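Local coordinates for uncharacterized protein (Enterococcus faecalis, PDB 3PM7) that is of unknown function but belongs to the PC4 (p15) transcriptional coactivator-like family, whose best-known member binds single-stranded DNA, so it may bind nucleic acid, at residues 11-16 against 25-30; 21-26 against 41-46. All coordinates share one frame; numbering follows the deposited sequence.

Interaction 1 (11-16 against 25-30); sequences EEVAVL and KELNLI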
ATOM      1  N   GLU A  11     -11.584   8.662  -5.967  1.00 33.71           N
ATOM      2  CA  GLU A  11     -10.568   9.695  -6.063  1.00 36.46           C
ATOM      3  C   GLU A  11      -9.243   9.052  -6.436  1.00 36.64           C
ATOM      4  O   GLU A  11      -8.832   8.067  -5.827  1.00 31.13           O
ATOM      5  CB  GLU A  11     -10.436  10.434  -4.731  1.00 39.13           C
ATOM      6  CG  GLU A  11      -9.609  11.706  -4.798  1.00 47.58           C
ATOM      7  CD  GLU A  11      -9.416  12.351  -3.437  1.00 60.08           C
ATOM      8  OE1 GLU A  11      -9.647  11.677  -2.408  1.00 64.73           O
ATOM      9  OE2 GLU A  11      -9.029  13.537  -3.390  1.00 67.86           O
ATOM     10  N   GLU A  12      -8.570   9.594  -7.442  1.00 37.83           N
ATOM     11  CA  GLU A  12      -7.203   9.148  -7.713  1.00 39.91           C
ATOM     12  C   GLU A  12      -6.303  10.037  -6.903  1.00 39.34           C
ATOM     13  O   GLU A  12      -6.159  11.217  -7.206  1.00 39.49           O
ATOM     14  CB  GLU A  12      -6.877   9.197  -9.209  1.00 42.50           C
ATOM     15  CG  GLU A  12      -7.960   8.494 -10.029  1.00 53.37           C
ATOM     16  CD  GLU A  12      -7.636   8.350 -11.506  1.00 62.25           C
ATOM     17  OE1 GLU A  12      -6.614   8.905 -11.972  1.00 63.74           O
ATOM     18  OE2 GLU A  12      -8.424   7.666 -12.201  1.00 63.51           O
ATOM     19  N   VAL A  13      -5.702   9.466  -5.862  1.00 33.21           N
ATOM     20  CA  VAL A  13      -4.950  10.249  -4.900  1.00 33.67           C
ATOM     21  C   VAL A  13      -3.448  10.420  -5.242  1.00 38.36           C
ATOM     22  O   VAL A  13      -2.871  11.473  -4.989  1.00 38.59           O
ATOM     23  CB  VAL A  13      -5.067   9.629  -3.499  1.00 34.40           C
ATOM     24  CG1 VAL A  13      -4.316  10.490  -2.520  1.00 37.79           C
ATOM     25  CG2 VAL A  13      -6.528   9.541  -3.088  1.00 29.31           C
ATOM     26  N   ALA A  14      -2.815   9.383  -5.783  1.00 34.50           N
ATOM     27  CA  ALA A  14      -1.388   9.445  -6.100  1.00 43.29           C
ATOM     28  C   ALA A  14      -0.997   8.397  -7.130  1.00 42.37           C
ATOM     29  O   ALA A  14      -1.520   7.277  -7.118  1.00 34.34           O
ATOM     30  CB  ALA A  14      -0.546   9.263  -4.831  1.00 46.11           C
ATOM     31  N   VAL A  15      -0.072   8.767  -8.014  1.00 40.90           N
ATOM     32  CA  VAL A  15       0.548   7.819  -8.929  1.00 37.71           C
ATOM     33  C   VAL A  15       1.979   7.667  -8.450  1.00 39.18           C
ATOM     34  O   VAL A  15       2.743   8.634  -8.481  1.00 40.06           O
ATOM     35  CB  VAL A  15       0.558   8.339 -10.387  1.00 42.94           C
ATOM     36  CG1 VAL A  15       1.329   7.386 -11.296  1.00 45.28           C
ATOM     37  CG2 VAL A  15      -0.866   8.538 -10.897  1.00 42.42           C
ATOM     38  N   LEU A  16       2.330   6.464  -7.996  1.00 32.41           N
ATOM     39  CA  LEU A  16       3.632   6.202  -7.363  1.00 34.36           C
ATOM     40  C   LEU A  16       4.719   5.809  -8.364  1.00 36.68           C
ATOM     41  O   LEU A  16       5.905   6.040  -8.126  1.00 40.91           O
ATOM     42  CB  LEU A  16       3.496   5.088  -6.306  1.00 32.93           C
ATOM     43  CG  LEU A  16       2.407   5.276  -5.245  1.00 32.32           C
ATOM     44  CD1 LEU A  16       2.534   4.211  -4.148  1.00 32.10           C
ATOM     45  CD2 LEU A  16       2.510   6.682  -4.647  1.00 32.48           C
ATOM     46  N   LYS A  25       1.499   2.039 -10.327  1.00 31.60           N
ATOM     47  CA  LYS A  25       1.156   1.739  -8.942  1.00 31.62           C
ATOM     48  C   LYS A  25       0.501   2.974  -8.364  1.00 34.96           C
ATOM     49  O   LYS A  25       1.061   4.074  -8.457  1.00 33.60           O
ATOM     50  CB  LYS A  25       2.397   1.342  -8.130  1.00 35.78           C
ATOM     51  CG  LYS A  25       2.028   0.615  -6.837  1.00 39.79           C
ATOM     52  CD  LYS A  25       3.238  -0.032  -6.137  1.00 44.71           C
ATOM     53  CE  LYS A  25       3.756  -1.278  -6.856  1.00 41.12           C
ATOM     54  NZ  LYS A  25       5.154  -1.627  -6.360  1.00 45.88           N
ATOM     55  N   GLU A  26      -0.700   2.822  -7.802  1.00 34.04           N
ATOM     56  CA  GLU A  26      -1.525   3.988  -7.485  1.00 32.56           C
ATOM     57  C   GLU A  26      -2.081   3.940  -6.081  1.00 35.02           C
ATOM     58  O   GLU A  26      -2.450   2.888  -5.614  1.00 31.59           O
ATOM     59  CB  GLU A  26      -2.724   4.064  -8.451  1.00 33.05           C
ATOM     60  CG  GLU A  26      -2.403   4.477  -9.885  1.00 36.91           C
ATOM     61  CD  GLU A  26      -3.628   4.434 -10.799  1.00 47.11           C
ATOM     62  OE1 GLU A  26      -4.788   4.490 -10.296  1.00 46.06           O
ATOM     63  OE2 GLU A  26      -3.429   4.344 -12.034  1.00 50.79           O
ATOM     64  N   LEU A  27      -2.167   5.084  -5.416  1.00 35.11           N
ATOM     65  CA  LEU A  27      -3.013   5.186  -4.237  1.00 30.31           C
ATOM     66  C   LEU A  27      -4.330   5.799  -4.687  1.00 31.90           C
ATOM     67  O   LEU A  27      -4.357   6.950  -5.148  1.00 31.18           O
ATOM     68  CB  LEU A  27      -2.383   6.099  -3.187  1.00 29.60           C
ATOM     69  CG  LEU A  27      -3.252   6.243  -1.929  1.00 30.01           C
ATOM     70  CD1 LEU A  27      -3.219   4.912  -1.156  1.00 31.28           C
ATOM     71  CD2 LEU A  27      -2.746   7.373  -1.043  1.00 34.02           C
ATOM     72  N   ASN A  28      -5.421   5.045  -4.572  1.00 28.00           N
ATOM     73  CA  ASN A  28      -6.770   5.557  -4.883  1.00 26.64           C
ATOM     74  C   ASN A  28      -7.716   5.377  -3.718  1.00 29.03           C
ATOM     75  O   ASN A  28      -7.506   4.491  -2.891  1.00 27.98           O
ATOM     76  CB  ASN A  28      -7.377   4.804  -6.073  1.00 24.29           C
ATOM     77  CG  ASN A  28      -6.621   5.067  -7.365  1.00 32.08           C
ATOM     78  OD1 ASN A  28      -6.311   6.210  -7.677  1.00 37.53           O
ATOM     79  ND2 ASN A  28      -6.317   4.013  -8.112  1.00 30.67           N
ATOM     80  N   LEU A  29      -8.768   6.200  -3.662  1.00 28.79           N
ATOM     81  CA  LEU A  29      -9.867   5.958  -2.725  1.00 29.90           C
ATOM     82  C   LEU A  29     -10.970   5.231  -3.481  1.00 27.78           C
ATOM     83  O   LEU A  29     -11.435   5.692  -4.519  1.00 30.96           O
ATOM     84  CB  LEU A  29     -10.402   7.263  -2.121  1.00 31.17           C
ATOM     85  CG  LEU A  29     -11.581   7.071  -1.155  1.00 33.60           C
ATOM     86  CD1 LEU A  29     -11.061   6.447   0.128  1.00 31.58           C
ATOM     87  CD2 LEU A  29     -12.288   8.394  -0.840  1.00 35.30           C
ATOM     88  N   ILE A  30     -11.376   4.076  -2.977  1.00 25.03           N
ATOM     89  CA  ILE A  30     -12.213   3.186  -3.759  1.00 27.45           C
ATOM     90  C   ILE A  30     -13.364   2.630  -2.937  1.00 28.19           C
ATOM     91  O   ILE A  30     -13.189   2.300  -1.750  1.00 27.82           O
ATOM     92  CB  ILE A  30     -11.387   2.003  -4.288  1.00 28.99           C
ATOM     93  CG1 ILE A  30     -10.291   2.521  -5.214  1.00 30.40           C
ATOM     94  CG2 ILE A  30     -12.267   1.020  -5.056  1.00 29.90           C
ATOM     95  CD1 ILE A  30      -9.709   1.463  -6.075  1.00 26.42           C
TER
HETATM   96  O   HOH W   1      -3.947   7.728  -8.801  1.00 43.57           O
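A classic beta bulge, with Val13 and Ala14 sharing Leu27 as their partner, interrupts the antiparallel pairing of strands 9-18 and 24-30. Leu27 O accepts from both Val13 N and Ala14 N, each at 2.9 Å, and both donors lie in its carbonyl plane. The return bond, from Leu27 N to Ala14 O, completes the pair. The bulge moves the register by one residue, yet pairing continues: Leu29 N bonds Glu11 O before it, and Leu16 N meets Lys25 O after it, at 2.7 Å, almost in line with the carbonyl. The extra residue turns the Val13 side chain toward strand 24-30. With CG1 anti to the backbone N (chi1 -178°), this methyl lies beside Leu27 and meets its CD2 at 3.8 Å, while Ala14, small enough to sit directly across, sets its CB 4.0 Å from Leu27 CB. Met72 of the second subunit packs on both Val13 and Leu27, and Thr68 of that subunit on Ala14. On the other sheet face Asn28 lies alongside Glu12, its OD1 3.4 Å from Glu12 CB, and a water donates to Asn28 OD1 and, weakly, to Ala14 O. Around the bulge, Val13, Ala14 and Leu27 thus present aliphatic groups to the second subunit, whereas Glu12, Glu26, Asn28 and the water make the opposite face largely polar, and one carbonyl satisfies both N-H groups of the bulge.

Interaction 2 (21-26 against 41-46); sequences RGWRKE and LREWAP. With SO4 (sulfate ion), chain D.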
ATOM      1  N   ARG A  21       5.033  -0.590 -19.790  1.00 36.79           N
ATOM      2  CA  ARG A  21       3.779  -1.017 -20.394  1.00 39.40           C
ATOM      3  C   ARG A  21       2.645  -0.074 -19.981  1.00 40.40           C
ATOM      4  O   ARG A  21       1.462  -0.322 -20.262  1.00 38.50           O
ATOM      5  CB  ARG A  21       3.450  -2.457 -19.965  1.00 40.27           C
ATOM      6  CG  ARG A  21       4.458  -3.510 -20.431  1.00 39.31           C
ATOM      7  CD  ARG A  21       4.709  -3.420 -21.945  1.00 45.23           C
ATOM      8  NE  ARG A  21       3.468  -3.558 -22.722  1.00 47.43           N
ATOM      9  CZ  ARG A  21       3.311  -3.118 -23.972  1.00 43.58           C
ATOM     10  NH1 ARG A  21       4.299  -2.489 -24.585  1.00 42.35           N
ATOM     11  NH2 ARG A  21       2.167  -3.310 -24.608  1.00 48.68           N
ATOM     12  N   GLY A  22       2.993   0.999 -19.279  1.00 36.46           N
ATOM     13  CA  GLY A  22       1.980   1.975 -18.901  1.00 37.95           C
ATOM     14  C   GLY A  22       1.194   1.625 -17.652  1.00 39.93           C
ATOM     15  O   GLY A  22       0.303   2.366 -17.258  1.00 45.46           O
ATOM     16  N   TRP A  23       1.513   0.514 -17.007  1.00 32.97           N
ATOM     17  CA  TRP A  23       0.826   0.195 -15.759  1.00 38.66           C
ATOM     18  C   TRP A  23       1.374   1.118 -14.686  1.00 40.55           C
ATOM     19  O   TRP A  23       2.550   1.478 -14.718  1.00 35.41           O
ATOM     20  CB  TRP A  23       1.059  -1.264 -15.358  1.00 43.05           C
ATOM     21  CG  TRP A  23       0.235  -2.261 -16.136  1.00 48.30           C
ATOM     22  CD1 TRP A  23       0.267  -2.479 -17.482  1.00 52.13           C
ATOM     23  CD2 TRP A  23      -0.716  -3.192 -15.603  1.00 47.11           C
ATOM     24  NE1 TRP A  23      -0.613  -3.474 -17.822  1.00 51.51           N
ATOM     25  CE2 TRP A  23      -1.227  -3.932 -16.687  1.00 50.95           C
ATOM     26  CE3 TRP A  23      -1.195  -3.462 -14.315  1.00 48.97           C
ATOM     27  CZ2 TRP A  23      -2.201  -4.931 -16.523  1.00 51.53           C
ATOM     28  CZ3 TRP A  23      -2.162  -4.455 -14.153  1.00 48.26           C
ATOM     29  CH2 TRP A  23      -2.649  -5.174 -15.251  1.00 49.53           C
ATOM     30  N   ARG A  24       0.533   1.498 -13.729  1.00 40.38           N
ATOM     31  CA  ARG A  24       0.959   2.407 -12.667  1.00 38.56           C
ATOM     32  C   ARG A  24       0.622   1.833 -11.301  1.00 35.65           C
ATOM     33  O   ARG A  24      -0.447   1.256 -11.119  1.00 36.48           O
ATOM     34  CB  ARG A  24       0.229   3.751 -12.802  1.00 39.42           C
ATOM     35  CG  ARG A  24       0.497   4.521 -14.094  1.00 47.73           C
ATOM     36  CD  ARG A  24      -0.808   5.138 -14.581  1.00 58.69           C
ATOM     37  NE  ARG A  24      -0.851   6.587 -14.441  1.00 67.93           N
ATOM     38  CZ  ARG A  24      -1.936   7.278 -14.090  1.00 70.17           C
ATOM     39  NH1 ARG A  24      -3.079   6.656 -13.812  1.00 66.17           N
ATOM     40  NH2 ARG A  24      -1.873   8.599 -14.004  1.00 70.71           N
ATOM     41  N   LYS A  25       1.499   2.039 -10.327  1.00 31.60           N
ATOM     42  CA  LYS A  25       1.156   1.739  -8.942  1.00 31.62           C
ATOM     43  C   LYS A  25       0.501   2.974  -8.364  1.00 34.96           C
ATOM     44  O   LYS A  25       1.061   4.074  -8.457  1.00 33.60           O
ATOM     45  CB  LYS A  25       2.397   1.342  -8.130  1.00 35.78           C
ATOM     46  CG  LYS A  25       2.028   0.615  -6.837  1.00 39.79           C
ATOM     47  CD  LYS A  25       3.238  -0.032  -6.137  1.00 44.71           C
ATOM     48  CE  LYS A  25       3.756  -1.278  -6.856  1.00 41.12           C
ATOM     49  NZ  LYS A  25       5.154  -1.627  -6.360  1.00 45.88           N
ATOM     50  N   GLU A  26      -0.700   2.822  -7.802  1.00 34.04           N
ATOM     51  CA  GLU A  26      -1.525   3.988  -7.485  1.00 32.56           C
ATOM     52  C   GLU A  26      -2.081   3.940  -6.081  1.00 35.02           C
ATOM     53  O   GLU A  26      -2.450   2.888  -5.614  1.00 31.59           O
ATOM     54  CB  GLU A  26      -2.724   4.064  -8.451  1.00 33.05           C
ATOM     55  CG  GLU A  26      -2.403   4.477  -9.885  1.00 36.91           C
ATOM     56  CD  GLU A  26      -3.628   4.434 -10.799  1.00 47.11           C
ATOM     57  OE1 GLU A  26      -4.788   4.490 -10.296  1.00 46.06           O
ATOM     58  OE2 GLU A  26      -3.429   4.344 -12.034  1.00 50.79           O
ATOM     59  N   LEU A  41      -3.974   0.504  -2.602  1.00 29.75           N
ATOM     60  CA  LEU A  41      -2.628   0.705  -3.152  1.00 31.55           C
ATOM     61  C   LEU A  41      -2.331  -0.488  -4.043  1.00 29.33           C
ATOM     62  O   LEU A  41      -2.259  -1.611  -3.568  1.00 33.44           O
ATOM     63  CB  LEU A  41      -1.615   0.752  -2.010  1.00 33.94           C
ATOM     64  CG  LEU A  41      -0.212   1.275  -2.306  1.00 47.48           C
ATOM     65  CD1 LEU A  41      -0.296   2.684  -2.823  1.00 43.32           C
ATOM     66  CD2 LEU A  41       0.645   1.222  -1.046  1.00 53.47           C
ATOM     67  N   ARG A  42      -2.184  -0.258  -5.340  1.00 30.51           N
ATOM     68  CA  ARG A  42      -2.259  -1.368  -6.266  1.00 29.42           C
ATOM     69  C   ARG A  42      -1.764  -0.956  -7.648  1.00 30.34           C
ATOM     70  O   ARG A  42      -1.772   0.223  -7.987  1.00 35.06           O
ATOM     71  CB  ARG A  42      -3.742  -1.783  -6.313  1.00 36.34           C
ATOM     72  CG  ARG A  42      -4.187  -2.733  -7.392  1.00 38.43           C
ATOM     73  CD  ARG A  42      -5.724  -2.928  -7.301  1.00 34.46           C
ATOM     74  NE  ARG A  42      -6.164  -3.025  -5.909  1.00 33.09           N
ATOM     75  CZ  ARG A  42      -6.170  -4.147  -5.186  1.00 38.81           C
ATOM     76  NH1 ARG A  42      -5.771  -5.301  -5.725  1.00 37.82           N
ATOM     77  NH2 ARG A  42      -6.587  -4.121  -3.918  1.00 34.82           N
ATOM     78  N   GLU A  43      -1.364  -1.930  -8.455  1.00 30.59           N
ATOM     79  CA  GLU A  43      -0.961  -1.682  -9.839  1.00 38.24           C
ATOM     80  C   GLU A  43      -2.200  -1.687 -10.755  1.00 39.64           C
ATOM     81  O   GLU A  43      -3.069  -2.541 -10.615  1.00 35.82           O
ATOM     82  CB  GLU A  43       0.032  -2.759 -10.288  1.00 46.28           C
ATOM     83  CG  GLU A  43       0.911  -2.363 -11.493  1.00 55.74           C
ATOM     84  CD  GLU A  43       2.069  -1.454 -11.119  1.00 60.14           C
ATOM     85  OE1 GLU A  43       2.459  -1.437  -9.935  1.00 63.75           O
ATOM     86  OE2 GLU A  43       2.590  -0.747 -12.009  1.00 65.49           O
ATOM     87  N   TRP A  44      -2.276  -0.724 -11.679  1.00 35.71           N
ATOM     88  CA  TRP A  44      -3.412  -0.600 -12.591  1.00 34.02           C
ATOM     89  C   TRP A  44      -2.947  -0.444 -14.032  1.00 42.37           C
ATOM     90  O   TRP A  44      -1.997   0.306 -14.302  1.00 41.22           O
ATOM     91  CB  TRP A  44      -4.210   0.646 -12.246  1.00 33.98           C
ATOM     92  CG  TRP A  44      -4.997   0.547 -10.993  1.00 34.06           C
ATOM     93  CD1 TRP A  44      -4.594   0.909  -9.737  1.00 33.25           C
ATOM     94  CD2 TRP A  44      -6.345   0.058 -10.867  1.00 31.11           C
ATOM     95  NE1 TRP A  44      -5.618   0.679  -8.831  1.00 31.61           N
ATOM     96  CE2 TRP A  44      -6.695   0.148  -9.506  1.00 30.17           C
ATOM     97  CE3 TRP A  44      -7.281  -0.444 -11.774  1.00 34.61           C
ATOM     98  CZ2 TRP A  44      -7.936  -0.245  -9.033  1.00 29.56           C
ATOM     99  CZ3 TRP A  44      -8.535  -0.838 -11.294  1.00 33.12           C
ATOM    100  CH2 TRP A  44      -8.846  -0.727  -9.941  1.00 31.91           C
ATOM    101  N   ALA A  45      -3.633  -1.112 -14.955  1.00 41.33           N
ATOM    102  CA  ALA A  45      -3.353  -0.951 -16.379  1.00 39.30           C
ATOM    103  C   ALA A  45      -3.588   0.498 -16.796  1.00 44.22           C
ATOM    104  O   ALA A  45      -4.235   1.250 -16.068  1.00 43.66           O
ATOM    105  CB  ALA A  45      -4.215  -1.910 -17.206  1.00 37.14           C
ATOM    106  N   PRO A  46      -3.067   0.896 -17.976  1.00 49.74           N
ATOM    107  CA  PRO A  46      -3.130   2.275 -18.488  1.00 52.54           C
ATOM    108  C   PRO A  46      -4.440   3.044 -18.218  1.00 56.99           C
ATOM    109  O   PRO A  46      -4.415   4.090 -17.555  1.00 64.63           O
ATOM    110  CB  PRO A  46      -2.911   2.088 -19.992  1.00 52.34           C
ATOM    111  CG  PRO A  46      -1.989   0.919 -20.064  1.00 52.50           C
ATOM    112  CD  PRO A  46      -2.365   0.002 -18.920  1.00 48.75           C
TER
HETATM  113  S   SO4 D  82       0.376  -5.439 -21.760  1.00126.94           S
HETATM  114  O1  SO4 D  82       0.996  -5.572 -23.075  1.00127.45           O
HETATM  115  O2  SO4 D  82      -1.022  -5.854 -21.833  1.00126.55           O
HETATM  116  O3  SO4 D  82       1.100  -6.267 -20.798  1.00126.64           O
HETATM  117  O4  SO4 D  82       0.432  -4.051 -21.319  1.00125.55           O
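Trp23 lies flat against the backbone of Ala45. Ala45 CA stands over the indole face, 3.6 Å from the centroid of the five-membered ring and 15° off its normal, a CH-pi contact. Ala45 CB reaches Trp23 CE2 at 3.6 Å, and Pro46 CD stands over the same face, 3.9 Å from Trp23 CD1. A small alanine lets the indole come this close, and the proline ring adds a second CH-pi donor. At the indole edge, Glu43 CG meets Trp23 CE3 at 3.7 Å. The Glu43 chain bends at its second torsion (chi2 79°), folding the carboxylate back across Lys25, where Glu43 OE1 touches Lys25 CE at 3.3 Å; the ammonium pairs instead with Glu61 of the second subunit. On the face of Arg24 and Trp44, the carboxylate of Glu26 passes near the Trp44 indole, the planes 22° apart. Asn28 ND2 donates to Glu26 OE1, whose place is less sure, while Arg24 NH1 forms a salt bridge of weak hydrogen-bond geometry to Glu26 OE2. Arg42 CD packs over one Trp44 face, toward its rim, and Phe5 and His48 stack edge-to-face with the ring.

The backbones hold these groups in register: Arg24 N bonds Trp44 O at 2.9 Å and Trp44 N bonds Arg24 O, with Glu26 and Arg42 exchanging a second pair. Farther out, Gly22 takes a left-handed conformation in which a CB would jam against the preceding carbonyl O and crowd Pro46 CG, calling for glycine, and Asn19 OD1 accepts from Arg21 N and Trp23 N. Bent at its second and third torsions, Arg21 brings its guanidinium edge to a sulfate, probably from the crystallisation liquor, with NH2 3.0 Å from O1. This is the second beta hairpin of an antiparallel four-stranded meander, as in the PC4-like fold.

From the N terminus, strand 9-18 turns back through residues 19-23 into strand 24-30, and interaction 1 closes that first hairpin. Strand 24-30 then leads through a longer connection to strand 38-44, where interaction 2 closes the second. The two loops overlap rather than nest: Lys25 and Glu26 belong to both, and 21-24 fall within the span of the first hairpin while 27-30 fall within the second. Strand 24-30 is therefore paired along both edges. Side chains join the contacts too, Leu16 packing on Leu41 and Ile30 on Trp44. Together they tie three of the four strands into the sheet, and both reach the second subunit.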